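Local atomic coordinates of nuclease (Salmonella phage SETP3, PDB entry 4QBN), a protein that probably cleaves nucleic acids as a magnesium-dependent nuclease of the VRR-NUC family. Residues Y10-F15 against G20-L25; K52-K57 against F82-K87; R64-F69 against A74-V79. All coordinates share one frame; numbering follows the deposited sequence.

Contact 1 of 3, residues Y10-F15 against G20-L25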
loop_
_atom_site.group_PDB
_atom_site.type_symbol
_atom_site.label_atom_id
_atom_site.label_comp_id
_atom_site.label_asym_id
_atom_site.label_seq_id
_atom_site.Cartn_x
_atom_site.Cartn_y
_atom_site.Cartn_z
ATOM N N TYR A 10 -3.826 18.866 2.991
ATOM C CA TYR A 10 -4.780 18.895 4.111
ATOM C C TYR A 10 -5.095 17.501 4.565
ATOM O O TYR A 10 -5.180 17.193 5.778
ATOM C CB TYR A 10 -6.061 19.577 3.651
ATOM C CG TYR A 10 -7.139 19.629 4.677
ATOM C CD1 TYR A 10 -7.060 20.498 5.747
ATOM C CD2 TYR A 10 -8.264 18.830 4.549
ATOM C CE1 TYR A 10 -8.076 20.586 6.670
ATOM C CE2 TYR A 10 -9.307 18.904 5.483
ATOM C CZ TYR A 10 -9.194 19.766 6.526
ATOM O OH TYR A 10 -10.230 19.829 7.443
ATOM N N ALA A 11 -5.282 16.627 3.582
ATOM C CA ALA A 11 -5.576 15.254 3.899
ATOM C C ALA A 11 -4.388 14.672 4.696
ATOM O O ALA A 11 -4.546 13.958 5.718
ATOM C CB ALA A 11 -5.840 14.419 2.603
ATOM N N LYS A 12 -3.192 14.929 4.211
ATOM C CA LYS A 12 -2.024 14.384 4.896
ATOM C C LYS A 12 -2.004 14.848 6.330
ATOM O O LYS A 12 -1.776 14.060 7.239
ATOM C CB LYS A 12 -0.727 14.816 4.171
ATOM C CG LYS A 12 0.550 14.444 4.913
ATOM C CD LYS A 12 1.767 14.678 3.982
ATOM C CE LYS A 12 3.056 14.214 4.592
ATOM N NZ LYS A 12 3.372 15.072 5.744
ATOM N N GLU A 13 -2.242 16.142 6.552
ATOM C CA GLU A 13 -2.252 16.689 7.920
ATOM C C GLU A 13 -3.330 16.130 8.849
ATOM O O GLU A 13 -3.082 15.847 10.033
ATOM C CB GLU A 13 -2.361 18.223 7.845
ATOM C CG GLU A 13 -1.093 18.864 7.224
ATOM C CD GLU A 13 -1.217 20.362 6.969
ATOM O OE1 GLU A 13 -2.365 20.865 6.772
ATOM O OE2 GLU A 13 -0.150 21.032 6.930
ATOM N N ARG A 14 -4.535 15.970 8.318
ATOM C CA ARG A 14 -5.630 15.359 9.087
ATOM C C ARG A 14 -5.316 13.921 9.469
ATOM O O ARG A 14 -5.584 13.514 10.597
ATOM C CB ARG A 14 -6.924 15.388 8.283
ATOM C CG ARG A 14 -7.453 16.819 8.044
ATOM C CD ARG A 14 -8.442 17.367 9.123
ATOM N NE ARG A 14 -9.027 16.402 10.091
ATOM C CZ ARG A 14 -10.329 16.083 10.214
ATOM N NH1 ARG A 14 -11.246 16.613 9.414
ATOM N NH2 ARG A 14 -10.721 15.222 11.153
ATOM N N PHE A 15 -4.767 13.134 8.546
ATOM C CA PHE A 15 -4.435 11.752 8.859
ATOM C C PHE A 15 -3.285 11.654 9.832
ATOM O O PHE A 15 -3.266 10.785 10.698
ATOM C CB PHE A 15 -4.049 10.998 7.583
ATOM C CG PHE A 15 -5.177 10.907 6.582
ATOM C CD1 PHE A 15 -6.478 10.776 7.015
ATOM C CD2 PHE A 15 -4.910 10.933 5.194
ATOM C CE1 PHE A 15 -7.534 10.652 6.077
ATOM C CE2 PHE A 15 -5.958 10.832 4.263
ATOM C CZ PHE A 15 -7.265 10.699 4.723
ATOM N N GLY A 20 -1.730 8.652 11.938
ATOM C CA GLY A 20 -1.499 7.893 10.687
ATOM C C GLY A 20 -0.128 8.173 10.052
ATOM O O GLY A 20 0.504 9.179 10.343
ATOM N N LEU A 21 0.337 7.254 9.205
ATOM C CA LEU A 21 1.593 7.457 8.452
ATOM C C LEU A 21 1.091 7.685 7.050
ATOM O O LEU A 21 0.250 6.917 6.597
ATOM C CB LEU A 21 2.387 6.160 8.481
ATOM C CG LEU A 21 3.779 6.260 7.833
ATOM C CD1 LEU A 21 4.668 7.208 8.635
ATOM C CD2 LEU A 21 4.378 4.873 7.834
ATOM N N VAL A 22 1.574 8.704 6.353
ATOM C CA VAL A 22 1.074 8.932 4.984
ATOM C C VAL A 22 2.223 8.835 3.998
ATOM O O VAL A 22 3.274 9.428 4.255
ATOM C CB VAL A 22 0.462 10.311 4.855
ATOM C CG1 VAL A 22 -0.043 10.558 3.382
ATOM C CG2 VAL A 22 -0.712 10.409 5.850
ATOM N N ARG A 23 2.041 8.114 2.878
ATOM C CA ARG A 23 3.129 8.012 1.864
ATOM C C ARG A 23 2.528 8.291 0.478
ATOM O O ARG A 23 1.399 7.867 0.231
ATOM C CB ARG A 23 3.717 6.595 1.824
ATOM C CG ARG A 23 4.471 6.225 3.156
ATOM C CD ARG A 23 5.786 6.968 3.110
ATOM N NE ARG A 23 6.629 6.723 4.309
ATOM C CZ ARG A 23 6.682 7.541 5.372
ATOM N NH1 ARG A 23 5.907 8.622 5.443
ATOM N NH2 ARG A 23 7.523 7.257 6.378
ATOM N N LYS A 24 3.300 8.947 -0.376
ATOM C CA LYS A 24 2.907 9.131 -1.793
ATOM C C LYS A 24 3.339 7.897 -2.585
ATOM O O LYS A 24 4.518 7.615 -2.753
ATOM C CB LYS A 24 3.501 10.401 -2.358
ATOM C CG LYS A 24 2.981 11.685 -1.692
ATOM C CD LYS A 24 3.685 12.933 -2.301
ATOM C CE LYS A 24 3.396 14.217 -1.507
ATOM N NZ LYS A 24 3.960 15.478 -2.160
ATOM N N LEU A 25 2.360 7.191 -3.132
ATOM C CA LEU A 25 2.563 5.870 -3.704
ATOM C C LEU A 25 2.777 5.922 -5.164
ATOM O O LEU A 25 2.230 6.789 -5.856
ATOM C CB LEU A 25 1.309 5.029 -3.403
ATOM C CG LEU A 25 1.488 3.603 -3.045
ATOM C CD1 LEU A 25 2.448 3.549 -1.882
ATOM C CD2 LEU A 25 0.091 3.098 -2.702
#

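Contact 2 of 3, residues K52-K57 against F82-K87. With SO4 (sulfate ion), chain D.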
loop_
_atom_site.group_PDB
_atom_site.type_symbol
_atom_site.label_atom_id
_atom_site.label_comp_id
_atom_site.label_asym_id
_atom_site.label_seq_id
_atom_site.Cartn_x
_atom_site.Cartn_y
_atom_site.Cartn_z
ATOM N N LYS A 52 -8.692 17.488 -8.021
ATOM C CA LYS A 52 -8.661 18.942 -7.895
ATOM C C LYS A 52 -9.988 19.565 -7.455
ATOM O O LYS A 52 -10.024 20.713 -6.970
ATOM C CB LYS A 52 -8.203 19.568 -9.221
ATOM C CG LYS A 52 -9.216 19.430 -10.314
ATOM C CD LYS A 52 -8.638 19.826 -11.667
ATOM C CE LYS A 52 -9.637 19.501 -12.770
ATOM N NZ LYS A 52 -10.853 20.372 -12.715
ATOM N N ASP A 53 -11.078 18.856 -7.717
ATOM C CA ASP A 53 -12.425 19.319 -7.332
ATOM C C ASP A 53 -13.399 18.155 -7.261
ATOM O O ASP A 53 -13.027 17.011 -7.596
ATOM C CB ASP A 53 -12.958 20.452 -8.239
ATOM C CG ASP A 53 -13.302 20.001 -9.673
ATOM O OD1 ASP A 53 -13.621 18.816 -9.913
ATOM O OD2 ASP A 53 -13.276 20.869 -10.581
ATOM N N GLU A 54 -14.621 18.431 -6.798
ATOM C CA GLU A 54 -15.571 17.349 -6.509
ATOM C C GLU A 54 -16.219 16.756 -7.757
ATOM O O GLU A 54 -16.832 15.695 -7.671
ATOM C CB GLU A 54 -16.668 17.814 -5.548
ATOM C CG GLU A 54 -16.194 18.221 -4.159
ATOM C CD GLU A 54 -17.363 18.636 -3.252
ATOM O OE1 GLU A 54 -18.476 18.838 -3.800
ATOM O OE2 GLU A 54 -17.167 18.817 -2.019
ATOM N N ASN A 55 -16.029 17.402 -8.911
ATOM C CA ASN A 55 -16.594 16.931 -10.174
ATOM C C ASN A 55 -15.574 16.175 -11.025
ATOM O O ASN A 55 -15.879 15.732 -12.127
ATOM C CB ASN A 55 -17.086 18.094 -11.036
ATOM C CG ASN A 55 -18.371 18.729 -10.535
ATOM O OD1 ASN A 55 -19.241 18.067 -9.959
ATOM N ND2 ASN A 55 -18.524 20.017 -10.819
ATOM N N THR A 56 -14.356 16.021 -10.530
ATOM C CA THR A 56 -13.356 15.379 -11.351
ATOM C C THR A 56 -13.322 13.907 -11.007
ATOM O O THR A 56 -12.956 13.539 -9.893
ATOM C CB THR A 56 -11.954 16.026 -11.147
ATOM O OG1 THR A 56 -11.999 17.401 -11.547
ATOM C CG2 THR A 56 -10.924 15.334 -11.996
ATOM N N LYS A 57 -13.678 13.055 -11.965
ATOM C CA LYS A 57 -13.605 11.602 -11.738
ATOM C C LYS A 57 -12.156 11.135 -11.988
ATOM O O LYS A 57 -11.420 11.749 -12.782
ATOM C CB LYS A 57 -14.543 10.872 -12.703
ATOM C CG LYS A 57 -16.003 11.272 -12.605
ATOM C CD LYS A 57 -16.882 10.337 -13.438
ATOM C CE LYS A 57 -16.776 10.656 -14.903
ATOM N NZ LYS A 57 -17.169 12.062 -15.063
ATOM N N PHE A 82 -11.707 19.920 0.523
ATOM C CA PHE A 82 -11.498 19.806 1.976
ATOM C C PHE A 82 -12.713 19.178 2.660
ATOM O O PHE A 82 -12.589 18.425 3.639
ATOM C CB PHE A 82 -11.281 21.178 2.605
ATOM C CG PHE A 82 -9.883 21.730 2.403
ATOM C CD1 PHE A 82 -9.294 21.731 1.147
ATOM C CD2 PHE A 82 -9.172 22.264 3.469
ATOM C CE1 PHE A 82 -8.002 22.270 0.940
ATOM C CE2 PHE A 82 -7.877 22.791 3.270
ATOM C CZ PHE A 82 -7.303 22.783 2.000
ATOM N N LYS A 83 -13.905 19.534 2.185
ATOM C CA LYS A 83 -15.110 18.999 2.803
ATOM C C LYS A 83 -15.156 17.475 2.646
ATOM O O LYS A 83 -15.564 16.743 3.580
ATOM C CB LYS A 83 -16.341 19.675 2.181
ATOM C CG LYS A 83 -17.642 19.417 2.905
ATOM C CD LYS A 83 -18.623 20.520 2.558
ATOM C CE LYS A 83 -19.936 20.391 3.353
ATOM N NZ LYS A 83 -20.832 19.271 2.865
ATOM N N GLN A 84 -14.737 16.971 1.491
ATOM C CA GLN A 84 -14.753 15.534 1.291
ATOM C C GLN A 84 -13.769 14.835 2.188
ATOM O O GLN A 84 -13.991 13.700 2.573
ATOM C CB GLN A 84 -14.516 15.145 -0.178
ATOM C CG GLN A 84 -15.800 15.440 -1.006
ATOM C CD GLN A 84 -15.677 15.061 -2.461
ATOM O OE1 GLN A 84 -14.588 14.946 -2.986
ATOM N NE2 GLN A 84 -16.814 14.924 -3.141
ATOM N N VAL A 85 -12.632 15.474 2.481
ATOM C CA VAL A 85 -11.691 14.862 3.412
ATOM C C VAL A 85 -12.341 14.746 4.792
ATOM O O VAL A 85 -12.273 13.706 5.491
ATOM C CB VAL A 85 -10.387 15.713 3.517
ATOM C CG1 VAL A 85 -9.478 15.232 4.661
ATOM C CG2 VAL A 85 -9.623 15.654 2.189
ATOM N N ASP A 86 -12.958 15.832 5.206
ATOM C CA ASP A 86 -13.642 15.865 6.514
ATOM C C ASP A 86 -14.765 14.807 6.613
ATOM O O ASP A 86 -14.861 14.106 7.639
ATOM C CB ASP A 86 -14.216 17.253 6.776
ATOM C CG ASP A 86 -13.128 18.327 6.944
ATOM O OD1 ASP A 86 -11.997 18.011 7.417
ATOM O OD2 ASP A 86 -13.413 19.498 6.601
ATOM N N LYS A 87 -15.561 14.652 5.546
ATOM C CA LYS A 87 -16.655 13.647 5.541
ATOM C C LYS A 87 -16.140 12.254 5.532
ATOM O O LYS A 87 -16.749 11.370 6.101
ATOM C CB LYS A 87 -17.580 13.801 4.357
ATOM C CG LYS A 87 -18.452 14.949 4.474
ATOM C CD LYS A 87 -19.296 15.018 3.227
ATOM C CE LYS A 87 -20.174 16.226 3.267
ATOM N NZ LYS A 87 -21.069 16.302 2.079
HETATM S S SO4 D . -13.918 22.973 -0.236
HETATM O O1 SO4 D . -14.823 23.241 -1.362
HETATM O O2 SO4 D . -12.564 22.628 -0.790
HETATM O O3 SO4 D . -13.839 24.099 0.696
HETATM O O4 SO4 D . -14.509 21.919 0.579
#

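Contact 3 of 3, residues R64-F69 against A74-V79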
loop_
_atom_site.group_PDB
_atom_site.type_symbol
_atom_site.label_atom_id
_atom_site.label_comp_id
_atom_site.label_asym_id
_atom_site.label_seq_id
_atom_site.Cartn_x
_atom_site.Cartn_y
_atom_site.Cartn_z
ATOM N N ARG A 64 -10.378 1.308 -12.868
ATOM C CA ARG A 64 -10.318 -0.161 -12.910
ATOM C C ARG A 64 -9.430 -0.623 -11.808
ATOM O O ARG A 64 -9.758 -1.621 -11.150
ATOM C CB ARG A 64 -9.860 -0.739 -14.293
ATOM C CG ARG A 64 -8.545 -0.237 -14.865
ATOM C CD ARG A 64 -8.140 -0.967 -16.228
ATOM N NE ARG A 64 -6.887 -0.459 -16.825
ATOM C CZ ARG A 64 -5.864 -1.203 -17.242
ATOM N NH1 ARG A 64 -5.890 -2.517 -17.167
ATOM N NH2 ARG A 64 -4.798 -0.620 -17.737
ATOM N N GLU A 65 -8.328 0.098 -11.567
ATOM C CA GLU A 65 -7.439 -0.292 -10.440
ATOM C C GLU A 65 -8.175 -0.188 -9.076
ATOM O O GLU A 65 -8.120 -1.104 -8.224
ATOM C CB GLU A 65 -6.182 0.590 -10.450
ATOM C CG GLU A 65 -5.141 0.172 -9.373
ATOM C CD GLU A 65 -4.334 -1.094 -9.768
ATOM O OE1 GLU A 65 -4.657 -1.741 -10.810
ATOM O OE2 GLU A 65 -3.311 -1.413 -9.073
ATOM N N HIS A 66 -8.957 0.871 -8.882
ATOM C CA HIS A 66 -9.720 0.969 -7.603
ATOM C C HIS A 66 -10.657 -0.197 -7.472
ATOM O O HIS A 66 -10.859 -0.758 -6.386
ATOM C CB HIS A 66 -10.570 2.258 -7.567
ATOM C CG HIS A 66 -9.761 3.499 -7.627
ATOM N ND1 HIS A 66 -10.333 4.746 -7.803
ATOM C CD2 HIS A 66 -8.422 3.691 -7.557
ATOM C CE1 HIS A 66 -9.371 5.657 -7.839
ATOM N NE2 HIS A 66 -8.202 5.048 -7.682
ATOM N N GLU A 67 -11.264 -0.593 -8.580
ATOM C CA GLU A 67 -12.205 -1.711 -8.436
ATOM C C GLU A 67 -11.499 -3.050 -8.179
ATOM O O GLU A 67 -12.073 -3.887 -7.514
ATOM C CB GLU A 67 -13.217 -1.793 -9.568
ATOM C CG GLU A 67 -14.435 -0.793 -9.376
ATOM C CD GLU A 67 -15.377 -1.044 -8.142
ATOM O OE1 GLU A 67 -16.421 -1.696 -8.287
ATOM O OE2 GLU A 67 -15.144 -0.528 -7.054
ATOM N N ARG A 68 -10.305 -3.284 -8.743
ATOM C CA ARG A 68 -9.522 -4.494 -8.429
ATOM C C ARG A 68 -9.224 -4.562 -6.936
ATOM O O ARG A 68 -9.231 -5.666 -6.313
ATOM C CB ARG A 68 -8.169 -4.507 -9.187
ATOM C CG ARG A 68 -8.289 -4.569 -10.702
ATOM C CD ARG A 68 -6.863 -4.754 -11.325
ATOM N NE ARG A 68 -6.912 -4.761 -12.792
ATOM C CZ ARG A 68 -6.565 -3.721 -13.562
ATOM N NH1 ARG A 68 -6.098 -2.571 -13.028
ATOM N NH2 ARG A 68 -6.673 -3.838 -14.864
ATOM N N PHE A 69 -8.923 -3.405 -6.357
ATOM C CA PHE A 69 -8.661 -3.322 -4.921
ATOM C C PHE A 69 -9.955 -3.603 -4.140
ATOM O O PHE A 69 -9.952 -4.392 -3.166
ATOM C CB PHE A 69 -8.170 -1.915 -4.527
ATOM C CG PHE A 69 -6.656 -1.712 -4.655
ATOM C CD1 PHE A 69 -5.965 -2.109 -5.800
ATOM C CD2 PHE A 69 -5.963 -1.037 -3.642
ATOM C CE1 PHE A 69 -4.569 -1.863 -5.898
ATOM C CE2 PHE A 69 -4.606 -0.809 -3.748
ATOM C CZ PHE A 69 -3.909 -1.223 -4.889
ATOM N N ALA A 74 -10.431 -4.128 -0.130
ATOM C CA ALA A 74 -9.560 -3.038 0.368
ATOM C C ALA A 74 -10.309 -1.696 0.424
ATOM O O ALA A 74 -11.331 -1.539 -0.250
ATOM C CB ALA A 74 -8.281 -2.910 -0.554
ATOM N N ASN A 75 -9.821 -0.735 1.223
ATOM C CA ASN A 75 -10.482 0.575 1.392
ATOM C C ASN A 75 -9.877 1.553 0.421
ATOM O O ASN A 75 -8.708 1.867 0.538
ATOM C CB ASN A 75 -10.199 1.113 2.819
ATOM C CG ASN A 75 -10.802 0.228 3.901
ATOM O OD1 ASN A 75 -11.970 -0.092 3.796
ATOM N ND2 ASN A 75 -10.006 -0.195 4.922
ATOM N N VAL A 76 -10.652 2.047 -0.557
ATOM C CA VAL A 76 -10.081 2.983 -1.520
ATOM C C VAL A 76 -11.063 4.127 -1.620
ATOM O O VAL A 76 -12.253 3.903 -1.875
ATOM C CB VAL A 76 -9.980 2.332 -2.904
ATOM C CG1 VAL A 76 -9.453 3.342 -3.873
ATOM C CG2 VAL A 76 -9.088 1.057 -2.831
ATOM N N PHE A 77 -10.584 5.336 -1.442
ATOM C CA PHE A 77 -11.497 6.503 -1.367
ATOM C C PHE A 77 -11.008 7.554 -2.284
ATOM O O PHE A 77 -9.836 7.638 -2.509
ATOM C CB PHE A 77 -11.488 7.078 0.050
ATOM C CG PHE A 77 -11.940 6.079 1.063
ATOM C CD1 PHE A 77 -13.256 5.618 1.065
ATOM C CD2 PHE A 77 -11.039 5.559 1.986
ATOM C CE1 PHE A 77 -13.690 4.660 1.984
ATOM C CE2 PHE A 77 -11.482 4.631 2.927
ATOM C CZ PHE A 77 -12.799 4.187 2.917
ATOM N N VAL A 78 -11.924 8.368 -2.831
ATOM C CA VAL A 78 -11.513 9.478 -3.713
ATOM C C VAL A 78 -12.005 10.773 -3.088
ATOM O O VAL A 78 -13.164 10.840 -2.657
ATOM C CB VAL A 78 -12.179 9.357 -5.094
ATOM C CG1 VAL A 78 -11.703 10.530 -5.980
ATOM C CG2 VAL A 78 -11.826 7.978 -5.729
ATOM N N VAL A 79 -11.130 11.769 -2.958
ATOM C CA VAL A 79 -11.564 13.031 -2.354
ATOM C C VAL A 79 -11.121 14.169 -3.231
ATOM O O VAL A 79 -10.108 14.096 -3.884
ATOM C CB VAL A 79 -11.012 13.224 -0.927
ATOM C CG1 VAL A 79 -11.587 12.132 0.042
ATOM C CG2 VAL A 79 -9.504 13.232 -0.942
#

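Contact 1 of 3, residues Y10-F15 against G20-L25
The ring of Phe15 meets Val22 at its edge, where the CG2 methyl lies near the ring plane. Farther back on the helix, the Tyr10 ring carries CG of Arg14, one turn on, over one face, 3.7 Å above the plane, and also stacks with Phe82. On the strand, the guanidinium group of Arg23 has CG of Leu21 over one face. This is the side of the strand turned from the helix: Arg23 NH1 curls back to Val22 O, while its NE pairs with Glu65 of the second subunit.

The closest apolar touch runs from Val22 CG2 to Phe15 CB, at 3.8 Å. Phe15 CG stands opposite the carbonyl carbon about the CA-CB bond (chi1 -63°), which carries the ring past Val22 toward Val38 and Ile89. The CG2 methyl also comes within 4.0 Å of Lys12 O, and CB of Val22 rests 4.1 Å from CG of Lys12, whose stretched chain slants across the valine before its amine turns to a salt bridge with Glu16. At the tight end, Gly20 N donates to Phe15 O over 2.9 Å, bent to 144° at the hydrogen and tilted from the carbonyl plane.

Phe15, Lys12 and Val22 lay helix 3-17 against strand 21-27, outermost in the sheet of its own chain: the opening alpha-beta step of the PD-(D/E)XK nuclease fold to which VRR-NUC domains belong.

Contact 2 of 3, residues K52-K57 against F82-K87
Glu54 lies across Gln84 where a type I beta turn, Asp53 to Thr56, comes up to the first turn of helix 82-92. From its CB, already 3.8 Å from Gln84 NE2, the glutamate chain runs out extended. Its CG sits deepest over the amide, 3.5 Å from Gln84 NE2 and 3.6 Å from Gln84 CD. The carboxylate carbon follows, stacking on the amide with the two planes only 14° apart. At the tip, OE2 passes Gln84 CG at 3.8 Å and takes a hydrogen bond from Ser81, while Gln84 OE1 is held by the backbone N of Gly80. Both flat groups thus have their polar partners in the short link between strand 75-79 and the helix.

The turn itself is braced by Asp53 in an Asx turn: OD1 accepts from Asn55 N at 3.0 Å and from the Thr56 hydroxyl, the two arriving over opposite faces of the carboxylate. A sulfate ion, likely a crystallisation additive, sits at the start of the helix, where Phe82 N donates to its O2 at 3.1 Å and Lys83 N to its O4 at 2.9 Å.

Contact 3 of 3, residues R64-F69 against A74-V79
His66 is overlapped by Val76, whose CG1 methyl sits over one face of the imidazole, 23° off the ring normal and 4.0 Å from its centroid. This CH-pi contact is offset toward the CG and CD2 side of the ring. Farther round, CE1 comes within 4.0 Å of Val78 CG2, so two valines from the same side of the strand meet one histidine, each crossing it at about a right angle. The other methyl of Val76, CG2, presses against Phe69 CB at 3.5 Å and reaches on to CD2 of that ring. With CG1 opposite the backbone N (chi1 177°), the valine divides its branches between the two helix residues.

Helix 60-71 and strand 75-79 are the last two members of a beta-alpha-beta unit that starts with strand 44-50, the parallel neighbour of 75-79 in the sheet. The axes of 64-69 and 75-79 approach to 8.5 Å and run roughly antiparallel, at 149°. Where the chain turns back, Ala74 N donates to Phe69 O over 3.1 Å, reaching it from above the carbonyl plane, and Ala74 CB packs 3.4 Å from the same oxygen.

The Phe69 ring also meets Phe47 edge-to-face and packs on Leu21 of the second subunit. One turn back along the helix, Arg68 NH1 forms a salt bridge with Glu65 OE1 at 2.8 Å, donating nearly end-on to the C-O bond, while OE2 of the same carboxylate is hydrogen-bonded to Tyr27 OH of its own chain and in a salt bridge with Arg23 of the second subunit.

How the contacts relate
From the N terminus, contact 1 closes first, the chain doubling back from helix 3-17 into strand 21-27. The next two strands follow before contact 2 opens in the loop at 52-57. Contact 3 is nested between the two segments of contact 2, joining helix 60-71 to strand 75-79, and contact 2 then closes at the start of helix 82-92. This last helix joins helix 3-17 to strand 75-79: Asp86 forms a salt bridge with Arg14 and probably a hydrogen bond with Tyr10, while Val85 packs on Val79. Contacts 1 and 3, centres about 17 Å apart, reach the two outer strands of the same sheet, and both touch the second subunit.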